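Local coordinates for protein oxidoreductase (Bordetella pertussis, PDB 3Q2K) that probably catalyses the NAD-dependent oxidation of a UDP-linked N-acetylglucosaminuronic acid in the biosynthesis of 2,3-diacetamido-2,3-dideoxy-D-mannuronic acid, at residues N44-R55 / H321-N330; R169-N179 / G270-V281. All blocks are in the same frame, centred on the assembly; numbering follows the deposited sequence.

In the fold
From the N terminus, after strand 31-36 the chain forms helix 42-50 and the turn after it, in the NAD-binding Rossmann domain. It then completes that domain's parallel sheet, passes helix 156-166 and enters the C-terminal alpha/beta domain at strand 173-181. Interaction 2 pairs this strand with strand 269-276, closing a loop of 90 residues inside the large mixed sheet. Only later does helix 321-333 return to the Rossmann domain, where interaction 1 closes a far longer loop of 265 residues. Interaction 2 is thus nested inside interaction 1. The two do not touch, with nearest atoms about 16 Å apart: interaction 1 joins the two parts of the chain, interaction 2 builds the mixed sheet.

Interaction 1. Residues N44-R55 / H321-N330; sequences NHIGAIAQHGDR and HPLYYDNVIN. With NAI (1,4-dihydronicotinamide adenine dinucleotide), chain U.
Tyr325 lays its ring against helix 42-50, with Ile49 CG1 over one face in a CH-pi contact, 4.2 Å from the ring centroid. Ala48 CB lies 3.6 Å from Tyr325 CD2. The phenol OH meets His45 ND1 at 2.7 Å near the imidazole plane, in a nearly straight bond (162°), and the two side chains stand about at right angles. His321 turns a ring edge to a face of His45, completing an aromatic cluster; both histidines reach Glu122 through NE2. At the far end Arg55, bent at chi3 (-57°), lays one face of its guanidinium on Ile329 CG2, which sits over the centre. Three acceptors then fix the group's rotation: Asp326 OD1 in a salt bridge with Arg55 NH1 (2.9 Å), Asn330 OD1 in the guanidinium plane, accepting from Arg55 NH2 (2.9 Å), and His52 ND1 at NH1. The His52 ring is itself held by NE2 donating to Pro322 O at 3.2 Å, while its CB rests on Ile329 CD1. The helix segments, crossing at -57°, pack a helix from the C-terminal part of the chain on the Rossmann fold of this GFO/IDH/MocA family member, and His321 brings this interface to the nicotinamide end of the NADH pocket.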
loop_
_atom_site.group_PDB
_atom_site.type_symbol
_atom_site.label_atom_id
_atom_site.label_comp_id
_atom_site.label_asym_id
_atom_site.label_seq_id
_atom_site.Cartn_x
_atom_site.Cartn_y
_atom_site.Cartn_z
ATOM N N ASN C 44 39.985 -5.455 26.288
ATOM C CA ASN C 44 40.391 -6.431 25.280
ATOM C C ASN C 44 41.242 -5.757 24.218
ATOM O O ASN C 44 42.044 -6.407 23.549
ATOM C CB ASN C 44 39.196 -7.084 24.585
ATOM C CG ASN C 44 38.130 -7.499 25.571
ATOM O OD1 ASN C 44 37.709 -8.652 25.588
ATOM N ND2 ASN C 44 37.719 -6.563 26.420
ATOM N N HIS C 45 41.029 -4.455 24.043
ATOM C CA HIS C 45 41.793 -3.768 23.013
ATOM C C HIS C 45 43.198 -3.633 23.579
ATOM O O HIS C 45 44.139 -4.186 23.003
ATOM C CB HIS C 45 41.182 -2.412 22.672
ATOM C CG HIS C 45 39.949 -2.532 21.835
ATOM N ND1 HIS C 45 40.007 -2.663 20.464
ATOM C CD2 HIS C 45 38.640 -2.613 22.173
ATOM C CE1 HIS C 45 38.783 -2.796 19.989
ATOM N NE2 HIS C 45 37.935 -2.751 21.002
ATOM N N ILE C 46 43.305 -2.915 24.694
ATOM C CA ILE C 46 44.569 -2.751 25.411
ATOM C C ILE C 46 45.345 -4.067 25.436
ATOM O O ILE C 46 46.520 -4.126 25.083
ATOM C CB ILE C 46 44.333 -2.372 26.882
ATOM C CG1 ILE C 46 43.818 -0.943 27.022
ATOM C CG2 ILE C 46 45.619 -2.492 27.697
ATOM C CD1 ILE C 46 43.221 -0.783 28.409
ATOM N N GLY C 47 44.711 -5.156 25.853
ATOM C CA GLY C 47 45.391 -6.443 25.816
ATOM C C GLY C 47 45.643 -7.093 24.469
ATOM O O GLY C 47 46.516 -7.949 24.320
ATOM N N ALA C 48 44.864 -6.728 23.458
ATOM C CA ALA C 48 45.126 -7.327 22.156
ATOM C C ALA C 48 46.345 -6.589 21.622
ATOM O O ALA C 48 47.257 -7.205 21.070
ATOM C CB ALA C 48 43.948 -7.193 21.204
ATOM N N ILE C 49 46.354 -5.273 21.807
ATOM C CA ILE C 49 47.439 -4.463 21.261
ATOM C C ILE C 49 48.763 -4.912 21.868
ATOM O O ILE C 49 49.758 -5.088 21.163
ATOM C CB ILE C 49 47.257 -2.964 21.521
ATOM C CG1 ILE C 49 46.213 -2.420 20.542
ATOM C CG2 ILE C 49 48.599 -2.274 21.317
ATOM C CD1 ILE C 49 45.539 -1.122 20.943
ATOM N N ALA C 50 48.727 -5.114 23.182
ATOM C CA ALA C 50 49.863 -5.564 23.978
ATOM C C ALA C 50 50.269 -6.970 23.555
ATOM O O ALA C 50 51.423 -7.369 23.685
ATOM C CB ALA C 50 49.518 -5.530 25.462
ATOM N N GLN C 51 49.328 -7.735 23.014
ATOM C CA GLN C 51 49.684 -9.063 22.539
ATOM C C GLN C 51 50.462 -8.952 21.227
ATOM O O GLN C 51 50.948 -9.952 20.707
ATOM C CB GLN C 51 48.420 -9.907 22.387
ATOM C CG GLN C 51 48.586 -11.326 22.895
ATOM C CD GLN C 51 47.412 -11.761 23.744
ATOM O OE1 GLN C 51 46.639 -12.612 23.313
ATOM N NE2 GLN C 51 47.250 -11.174 24.926
ATOM N N HIS C 52 50.615 -7.745 20.689
ATOM C CA HIS C 52 51.464 -7.562 19.517
ATOM C C HIS C 52 52.527 -6.507 19.791
ATOM O O HIS C 52 52.930 -5.791 18.872
ATOM C CB HIS C 52 50.633 -7.133 18.307
ATOM C CG HIS C 52 49.637 -8.159 17.865
ATOM N ND1 HIS C 52 49.864 -9.009 16.806
ATOM C CD2 HIS C 52 48.414 -8.479 18.349
ATOM C CE1 HIS C 52 48.829 -9.818 16.664
ATOM N NE2 HIS C 52 47.933 -9.516 17.586
ATOM N N GLY C 53 52.963 -6.439 21.045
ATOM C CA GLY C 53 53.945 -5.470 21.519
ATOM C C GLY C 53 55.111 -5.188 20.588
ATOM O O GLY C 53 55.703 -4.108 20.627
ATOM N N ASP C 54 55.424 -6.146 19.721
ATOM C CA ASP C 54 56.527 -6.002 18.775
ATOM C C ASP C 54 56.176 -5.229 17.506
ATOM O O ASP C 54 57.027 -4.595 16.877
ATOM C CB ASP C 54 57.094 -7.381 18.426
ATOM C CG ASP C 54 56.260 -8.504 19.003
ATOM O OD1 ASP C 54 56.565 -9.673 18.687
ATOM O OD2 ASP C 54 55.320 -8.199 19.769
ATOM N N ARG C 55 54.904 -5.254 17.123
ATOM C CA ARG C 55 54.518 -4.518 15.926
ATOM C C ARG C 55 53.708 -3.258 16.220
ATOM O O ARG C 55 53.561 -2.352 15.397
ATOM C CB ARG C 55 53.860 -5.471 14.928
ATOM C CG ARG C 55 54.852 -6.543 14.496
ATOM C CD ARG C 55 54.296 -7.442 13.410
ATOM N NE ARG C 55 53.059 -8.018 13.921
ATOM C CZ ARG C 55 52.050 -8.394 13.146
ATOM N NH1 ARG C 55 50.948 -8.879 13.703
ATOM N NH2 ARG C 55 52.153 -8.263 11.830
ATOM N N HIS C 321 39.535 -10.289 20.171
ATOM C CA HIS C 321 40.232 -9.188 19.519
ATOM C C HIS C 321 41.673 -9.482 19.096
ATOM O O HIS C 321 42.112 -8.939 18.082
ATOM C CB HIS C 321 40.143 -7.903 20.345
ATOM C CG HIS C 321 38.746 -7.414 20.562
ATOM N ND1 HIS C 321 37.889 -7.998 21.470
ATOM C CD2 HIS C 321 38.084 -6.354 20.042
ATOM C CE1 HIS C 321 36.755 -7.320 21.494
ATOM N NE2 HIS C 321 36.832 -6.345 20.606
ATOM N N PRO C 322 42.416 -10.317 19.843
ATOM C CA PRO C 322 43.829 -10.502 19.511
ATOM C C PRO C 322 43.989 -10.904 18.048
ATOM O O PRO C 322 44.859 -10.401 17.331
ATOM C CB PRO C 322 44.309 -11.613 20.459
ATOM C CG PRO C 322 43.081 -12.080 21.192
ATOM C CD PRO C 322 42.098 -10.940 21.139
ATOM N N LEU C 323 43.131 -11.819 17.612
ATOM C CA LEU C 323 43.100 -12.253 16.219
ATOM C C LEU C 323 42.709 -11.174 15.215
ATOM O O LEU C 323 43.274 -11.098 14.123
ATOM C CB LEU C 323 42.093 -13.396 16.109
ATOM C CG LEU C 323 42.767 -14.693 16.546
ATOM C CD1 LEU C 323 41.712 -15.706 16.966
ATOM C CD2 LEU C 323 43.622 -15.120 15.357
ATOM N N TYR C 324 41.714 -10.360 15.554
ATOM C CA TYR C 324 41.336 -9.288 14.639
ATOM C C TYR C 324 42.512 -8.346 14.410
ATOM O O TYR C 324 42.679 -7.789 13.325
ATOM C CB TYR C 324 40.142 -8.493 15.174
ATOM C CG TYR C 324 39.676 -7.367 14.270
ATOM C CD1 TYR C 324 40.187 -6.085 14.411
ATOM C CD2 TYR C 324 38.741 -7.579 13.264
ATOM C CE1 TYR C 324 39.766 -5.043 13.602
ATOM C CE2 TYR C 324 38.321 -6.545 12.440
ATOM C CZ TYR C 324 38.856 -5.285 12.599
ATOM O OH TYR C 324 38.443 -4.232 11.815
ATOM N N TYR C 325 43.294 -8.076 15.449
ATOM C CA TYR C 325 44.261 -6.997 15.298
ATOM C C TYR C 325 45.405 -7.472 14.416
ATOM O O TYR C 325 46.081 -6.652 13.798
ATOM C CB TYR C 325 44.816 -6.544 16.647
ATOM C CG TYR C 325 44.124 -5.342 17.242
ATOM C CD1 TYR C 325 44.507 -4.044 16.923
ATOM C CD2 TYR C 325 43.112 -5.520 18.171
ATOM C CE1 TYR C 325 43.879 -2.955 17.505
ATOM C CE2 TYR C 325 42.482 -4.438 18.751
ATOM C CZ TYR C 325 42.867 -3.158 18.423
ATOM O OH TYR C 325 42.208 -2.108 19.025
ATOM N N ASP C 326 45.633 -8.780 14.371
ATOM C CA ASP C 326 46.656 -9.289 13.466
ATOM C C ASP C 326 46.508 -8.688 12.077
ATOM O O ASP C 326 47.476 -8.198 11.494
ATOM C CB ASP C 326 46.611 -10.806 13.300
ATOM C CG ASP C 326 47.855 -11.318 12.600
ATOM O OD1 ASP C 326 48.933 -10.731 12.834
ATOM O OD2 ASP C 326 47.784 -12.259 11.784
ATOM N N ASN C 327 45.277 -8.737 11.577
ATOM C CA ASN C 327 44.915 -8.257 10.247
ATOM C C ASN C 327 45.054 -6.741 10.099
ATOM O O ASN C 327 45.577 -6.246 9.099
ATOM C CB ASN C 327 43.499 -8.749 9.921
ATOM C CG ASN C 327 42.877 -8.024 8.744
ATOM O OD1 ASN C 327 41.867 -7.334 8.873
ATOM N ND2 ASN C 327 43.500 -8.161 7.580
ATOM N N VAL C 328 44.589 -5.988 11.092
ATOM C CA VAL C 328 44.756 -4.538 11.093
ATOM C C VAL C 328 46.223 -4.126 10.970
ATOM O O VAL C 328 46.604 -3.309 10.128
ATOM C CB VAL C 328 44.211 -3.974 12.417
ATOM C CG1 VAL C 328 44.446 -2.480 12.522
ATOM C CG2 VAL C 328 42.725 -4.272 12.540
ATOM N N ILE C 329 47.060 -4.733 11.803
ATOM C CA ILE C 329 48.490 -4.447 11.816
ATOM C C ILE C 329 49.123 -4.783 10.468
ATOM O O ILE C 329 49.824 -3.942 9.902
ATOM C CB ILE C 329 49.188 -5.217 12.955
ATOM C CG1 ILE C 329 48.667 -4.799 14.334
ATOM C CG2 ILE C 329 50.691 -4.996 12.885
ATOM C CD1 ILE C 329 49.348 -5.555 15.476
ATOM N N ASN C 330 48.872 -5.987 9.955
ATOM C CA ASN C 330 49.242 -6.353 8.585
ATOM C C ASN C 330 48.820 -5.299 7.572
ATOM O O ASN C 330 49.670 -4.752 6.872
ATOM C CB ASN C 330 48.691 -7.710 8.138
ATOM C CG ASN C 330 49.244 -8.848 8.961
ATOM O OD1 ASN C 330 50.276 -8.696 9.611
ATOM N ND2 ASN C 330 48.558 -9.983 8.953
HETATM P PA NAI U . 31.065 1.414 27.940
HETATM O O1A NAI U . 30.074 2.248 28.653
HETATM O O2A NAI U . 31.659 0.363 29.008
HETATM O O5B NAI U . 32.474 2.126 27.615
HETATM C C5B NAI U . 32.207 3.509 27.411
HETATM C C4B NAI U . 33.415 4.430 27.526
HETATM O O4B NAI U . 33.340 5.459 26.531
HETATM C C3B NAI U . 33.135 5.016 28.924
HETATM O O3B NAI U . 34.348 4.932 29.676
HETATM C C2B NAI U . 32.624 6.430 28.529
HETATM O O2B NAI U . 32.965 7.435 29.488
HETATM C C1B NAI U . 33.529 6.658 27.298
HETATM N N9A NAI U . 33.016 7.810 26.575
HETATM C C8A NAI U . 31.735 8.259 26.505
HETATM N N7A NAI U . 31.725 9.308 25.731
HETATM C C5A NAI U . 32.959 9.612 25.269
HETATM C C6A NAI U . 33.527 10.587 24.426
HETATM N N6A NAI U . 32.763 11.566 23.817
HETATM N N1A NAI U . 34.835 10.510 24.200
HETATM C C2A NAI U . 35.588 9.557 24.722
HETATM N N3A NAI U . 35.097 8.631 25.516
HETATM C C4A NAI U . 33.800 8.614 25.794
HETATM O O3 NAI U . 30.355 0.389 26.932
HETATM P PN NAI U . 31.321 -0.560 26.069
HETATM O O1N NAI U . 30.715 -1.942 26.373
HETATM O O2N NAI U . 32.825 -0.710 26.382
HETATM O O5D NAI U . 30.951 -0.241 24.528
HETATM C C5D NAI U . 32.080 -0.593 23.739
HETATM C C4D NAI U . 31.861 -0.183 22.278
HETATM O O4D NAI U . 32.418 -1.368 21.671
HETATM C C3D NAI U . 30.375 -0.150 21.865
HETATM O O3D NAI U . 30.177 0.132 20.485
HETATM C C2D NAI U . 30.038 -1.647 22.016
HETATM O O2D NAI U . 29.018 -1.940 21.067
HETATM C C1D NAI U . 31.319 -2.255 21.397
HETATM N N1N NAI U . 31.670 -3.559 21.954
HETATM C C2N NAI U . 32.103 -4.472 21.113
HETATM C C3N NAI U . 32.449 -5.720 21.617
HETATM C C7N NAI U . 32.920 -6.764 20.690
HETATM O O7N NAI U . 32.833 -7.930 21.014
HETATM N N7N NAI U . 33.403 -6.381 19.491
HETATM C C4N NAI U . 32.308 -5.978 22.979
HETATM C C5N NAI U . 31.827 -4.970 23.792
HETATM C C6N NAI U . 31.520 -3.737 23.250
#

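Interaction 2. Residues R169-N179 / G270-V281; sequences RFGRIYMVTVN and GSITILGEKGTV
The Phe170 ring packs against the hairpin 270-281: Ile274 CG2 lies over one face, offset toward the rim and 4.2 Å from the centroid, while Val281 CB and Gly279 O sit at the edge. The ring of Phe296, in strand 290-296, meets Phe170 edge-to-face. The Tyr174 ring has Arg172 O over the centre of one face and reaches past Gly276 so that OH lies 3.3 Å from Glu277 CB; a chi1 of -58° lays the ring along Gly276 and Glu277. The hairpin turn is gripped by Lys278 N donating to Phe170 O and by Glu277 N donating to Arg172 O. Leu275 O takes two donors in its carbonyl plane, Tyr174 N at 2.8 Å and Met175 N at 3.2 Å, which marks a classic beta bulge. Beyond it the antiparallel pairing is regular. Ile173, Val176, Val178, Ile272 and Ile274 share one face, where Ile272 CD1 and Val178 CG2 pack tightly at 3.5 Å. On the other, Met175 CG lies alongside Leu275 CD1, and a water bridges Thr177 O, Ser271 OG and Thr273 OG1; Ser271 OG also bonds Glu269 OE1. The face bearing Leu275 and Thr177 packs on Phe181 of the second subunit, forming part of a subunit interface. The bulged antiparallel pair itself is part of the mixed sheet of the C-terminal alpha/beta domain.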
loop_
_atom_site.group_PDB
_atom_site.type_symbol
_atom_site.label_atom_id
_atom_site.label_comp_id
_atom_site.label_asym_id
_atom_site.label_seq_id
_atom_site.Cartn_x
_atom_site.Cartn_y
_atom_site.Cartn_z
ATOM N N ARG C 169 31.021 -26.201 -2.288
ATOM C CA ARG C 169 30.617 -27.486 -1.699
ATOM C C ARG C 169 29.160 -27.660 -1.265
ATOM O O ARG C 169 28.680 -28.782 -1.110
ATOM C CB ARG C 169 31.540 -27.837 -0.534
ATOM C CG ARG C 169 33.002 -27.885 -0.956
ATOM C CD ARG C 169 33.907 -28.162 0.238
ATOM N NE ARG C 169 33.576 -29.451 0.839
ATOM C CZ ARG C 169 33.903 -29.838 2.068
ATOM N NH1 ARG C 169 33.545 -31.044 2.499
ATOM N NH2 ARG C 169 34.567 -29.005 2.860
ATOM N N PHE C 170 28.427 -26.580 -1.015
ATOM C CA PHE C 170 27.028 -26.708 -0.632
ATOM C C PHE C 170 26.102 -26.881 -1.818
ATOM O O PHE C 170 24.951 -27.278 -1.634
ATOM C CB PHE C 170 26.518 -25.461 0.085
ATOM C CG PHE C 170 26.898 -25.427 1.526
ATOM C CD1 PHE C 170 26.075 -26.018 2.467
ATOM C CD2 PHE C 170 28.056 -24.798 1.935
ATOM C CE1 PHE C 170 26.405 -25.942 3.799
ATOM C CE2 PHE C 170 28.407 -24.739 3.267
ATOM C CZ PHE C 170 27.581 -25.337 4.198
ATOM N N GLY C 171 26.626 -26.649 -3.016
ATOM C CA GLY C 171 25.740 -26.460 -4.161
ATOM C C GLY C 171 24.834 -25.271 -3.899
ATOM O O GLY C 171 25.123 -24.377 -3.096
ATOM N N ARG C 172 23.683 -25.288 -4.562
ATOM C CA ARG C 172 22.647 -24.272 -4.397
ATOM C C ARG C 172 22.287 -24.220 -2.916
ATOM O O ARG C 172 21.884 -25.248 -2.383
ATOM C CB ARG C 172 21.434 -24.744 -5.198
ATOM C CG ARG C 172 20.267 -23.784 -5.306
ATOM C CD ARG C 172 20.799 -22.496 -5.891
ATOM N NE ARG C 172 19.757 -21.481 -5.856
ATOM C CZ ARG C 172 18.671 -21.542 -6.617
ATOM N NH1 ARG C 172 17.772 -20.566 -6.574
ATOM N NH2 ARG C 172 18.501 -22.592 -7.409
ATOM N N ILE C 173 22.471 -23.085 -2.249
ATOM C CA ILE C 173 22.066 -22.867 -0.864
ATOM C C ILE C 173 20.565 -22.642 -0.714
ATOM O O ILE C 173 19.960 -21.823 -1.401
ATOM C CB ILE C 173 22.836 -21.679 -0.290
ATOM C CG1 ILE C 173 24.319 -22.010 -0.432
ATOM C CG2 ILE C 173 22.476 -21.416 1.166
ATOM C CD1 ILE C 173 24.956 -22.108 0.906
ATOM N N TYR C 174 19.912 -23.362 0.189
ATOM C CA TYR C 174 18.460 -23.216 0.247
ATOM C C TYR C 174 17.928 -22.533 1.495
ATOM O O TYR C 174 16.961 -21.782 1.419
ATOM C CB TYR C 174 17.792 -24.585 0.273
ATOM C CG TYR C 174 18.127 -25.454 -0.912
ATOM C CD1 TYR C 174 18.022 -24.951 -2.199
ATOM C CD2 TYR C 174 18.517 -26.774 -0.726
ATOM C CE1 TYR C 174 18.319 -25.762 -3.280
ATOM C CE2 TYR C 174 18.793 -27.591 -1.804
ATOM C CZ TYR C 174 18.683 -27.080 -3.080
ATOM O OH TYR C 174 18.994 -27.871 -4.168
ATOM N N MET C 175 18.471 -22.872 2.659
ATOM C CA MET C 175 17.795 -22.476 3.889
ATOM C C MET C 175 18.843 -22.094 4.922
ATOM O O MET C 175 19.884 -22.742 5.040
ATOM C CB MET C 175 16.851 -23.588 4.371
ATOM C CG MET C 175 16.508 -23.589 5.860
ATOM S SD MET C 175 15.377 -22.222 6.230
ATOM C CE MET C 175 14.095 -22.464 5.000
ATOM N N VAL C 176 18.623 -20.971 5.591
ATOM C CA VAL C 176 19.606 -20.493 6.557
ATOM C C VAL C 176 18.888 -20.027 7.810
ATOM O O VAL C 176 17.975 -19.208 7.710
ATOM C CB VAL C 176 20.436 -19.301 6.057
ATOM C CG1 VAL C 176 21.403 -18.879 7.144
ATOM C CG2 VAL C 176 21.228 -19.676 4.826
ATOM N N THR C 177 19.266 -20.580 8.960
ATOM C CA THR C 177 18.734 -20.026 10.200
ATOM C C THR C 177 19.840 -19.709 11.199
ATOM O O THR C 177 20.814 -20.452 11.349
ATOM C CB THR C 177 17.799 -21.012 10.917
ATOM O OG1 THR C 177 17.083 -21.742 9.919
ATOM C CG2 THR C 177 16.808 -20.225 11.768
ATOM N N VAL C 178 19.632 -18.570 11.849
ATOM C CA VAL C 178 20.537 -18.012 12.842
ATOM C C VAL C 178 19.781 -17.687 14.129
ATOM O O VAL C 178 18.750 -17.014 14.088
ATOM C CB VAL C 178 21.191 -16.717 12.324
ATOM C CG1 VAL C 178 22.010 -16.092 13.434
ATOM C CG2 VAL C 178 22.077 -16.979 11.108
ATOM N N ASN C 179 20.301 -18.145 15.264
ATOM C CA ASN C 179 19.651 -17.951 16.558
ATOM C C ASN C 179 20.586 -17.205 17.500
ATOM O O ASN C 179 21.720 -17.632 17.694
ATOM C CB ASN C 179 19.392 -19.334 17.177
ATOM C CG ASN C 179 18.173 -20.026 16.580
ATOM O OD1 ASN C 179 17.361 -19.393 15.904
ATOM N ND2 ASN C 179 18.045 -21.333 16.790
ATOM N N GLY C 270 24.050 -19.469 20.232
ATOM C CA GLY C 270 24.523 -18.479 19.267
ATOM C C GLY C 270 24.840 -19.306 18.040
ATOM O O GLY C 270 25.926 -19.875 17.978
ATOM N N SER C 271 23.917 -19.436 17.091
ATOM C CA SER C 271 24.141 -20.481 16.091
ATOM C C SER C 271 23.731 -20.069 14.685
ATOM O O SER C 271 22.995 -19.097 14.524
ATOM C CB SER C 271 23.333 -21.726 16.441
ATOM O OG SER C 271 21.967 -21.374 16.302
ATOM N N ILE C 272 24.250 -20.819 13.717
ATOM C CA ILE C 272 23.945 -20.741 12.295
ATOM C C ILE C 272 23.843 -22.126 11.666
ATOM O O ILE C 272 24.645 -23.025 11.920
ATOM C CB ILE C 272 24.875 -19.834 11.472
ATOM C CG1 ILE C 272 24.388 -19.803 10.021
ATOM C CG2 ILE C 272 26.326 -20.291 11.521
ATOM C CD1 ILE C 272 24.689 -18.465 9.358
ATOM N N THR C 273 22.785 -22.332 10.894
ATOM C CA THR C 273 22.583 -23.595 10.200
ATOM C C THR C 273 22.435 -23.224 8.733
ATOM O O THR C 273 21.617 -22.352 8.422
ATOM C CB THR C 273 21.204 -24.141 10.567
ATOM O OG1 THR C 273 21.258 -24.625 11.909
ATOM C CG2 THR C 273 20.866 -25.307 9.680
ATOM N N ILE C 274 23.240 -23.832 7.866
ATOM C CA ILE C 274 23.099 -23.613 6.435
ATOM C C ILE C 274 22.747 -24.916 5.739
ATOM O O ILE C 274 23.475 -25.893 5.889
ATOM C CB ILE C 274 24.386 -23.008 5.856
ATOM C CG1 ILE C 274 24.624 -21.644 6.499
ATOM C CG2 ILE C 274 24.290 -22.768 4.351
ATOM C CD1 ILE C 274 26.069 -21.208 6.341
ATOM N N LEU C 275 21.659 -24.927 4.979
ATOM C CA LEU C 275 21.240 -26.151 4.298
ATOM C C LEU C 275 21.336 -25.972 2.791
ATOM O O LEU C 275 20.769 -25.006 2.299
ATOM C CB LEU C 275 19.779 -26.460 4.627
ATOM C CG LEU C 275 19.587 -26.676 6.129
ATOM C CD1 LEU C 275 18.175 -27.110 6.487
ATOM C CD2 LEU C 275 20.559 -27.785 6.519
ATOM N N GLY C 276 22.030 -26.856 2.080
ATOM C CA GLY C 276 22.067 -26.862 0.623
ATOM C C GLY C 276 21.885 -28.187 -0.095
ATOM O O GLY C 276 21.576 -29.225 0.488
ATOM N N GLU C 277 22.007 -28.150 -1.415
ATOM C CA GLU C 277 21.768 -29.322 -2.246
ATOM C C GLU C 277 22.692 -30.482 -1.882
ATOM O O GLU C 277 22.247 -31.627 -1.852
ATOM C CB GLU C 277 22.033 -28.921 -3.692
ATOM C CG GLU C 277 21.602 -29.924 -4.735
ATOM C CD GLU C 277 22.281 -29.572 -6.043
ATOM O OE1 GLU C 277 22.645 -28.387 -6.226
ATOM O OE2 GLU C 277 22.463 -30.489 -6.871
ATOM N N LYS C 278 23.937 -30.165 -1.540
ATOM C CA LYS C 278 24.905 -31.214 -1.254
ATOM C C LYS C 278 25.697 -30.946 0.012
ATOM O O LYS C 278 26.785 -31.502 0.134
ATOM C CB LYS C 278 25.964 -31.318 -2.354
ATOM C CG LYS C 278 25.592 -30.834 -3.743
ATOM C CD LYS C 278 26.848 -30.337 -4.442
ATOM C CE LYS C 278 27.255 -31.251 -5.583
ATOM N NZ LYS C 278 28.364 -30.614 -6.346
ATOM N N GLY C 279 25.190 -30.106 0.908
ATOM C CA GLY C 279 25.948 -29.747 2.102
ATOM C C GLY C 279 24.938 -29.425 3.190
ATOM O O GLY C 279 23.859 -28.884 2.970
ATOM N N THR C 280 25.262 -29.781 4.424
ATOM C CA THR C 280 24.457 -29.389 5.565
ATOM C C THR C 280 25.432 -29.002 6.671
ATOM O O THR C 280 26.367 -29.727 6.996
ATOM C CB THR C 280 23.652 -30.613 5.998
ATOM O OG1 THR C 280 22.474 -30.678 5.183
ATOM C CG2 THR C 280 23.362 -30.515 7.492
ATOM N N VAL C 281 25.300 -27.807 7.228
ATOM C CA VAL C 281 26.233 -27.394 8.266
ATOM C C VAL C 281 25.468 -26.687 9.379
ATOM O O VAL C 281 24.553 -25.900 9.126
ATOM C CB VAL C 281 27.398 -26.524 7.740
ATOM C CG1 VAL C 281 28.085 -25.744 8.843
ATOM C CG2 VAL C 281 28.434 -27.453 7.119
HETATM O O HOH W 1 21.009 -22.075 13.811
#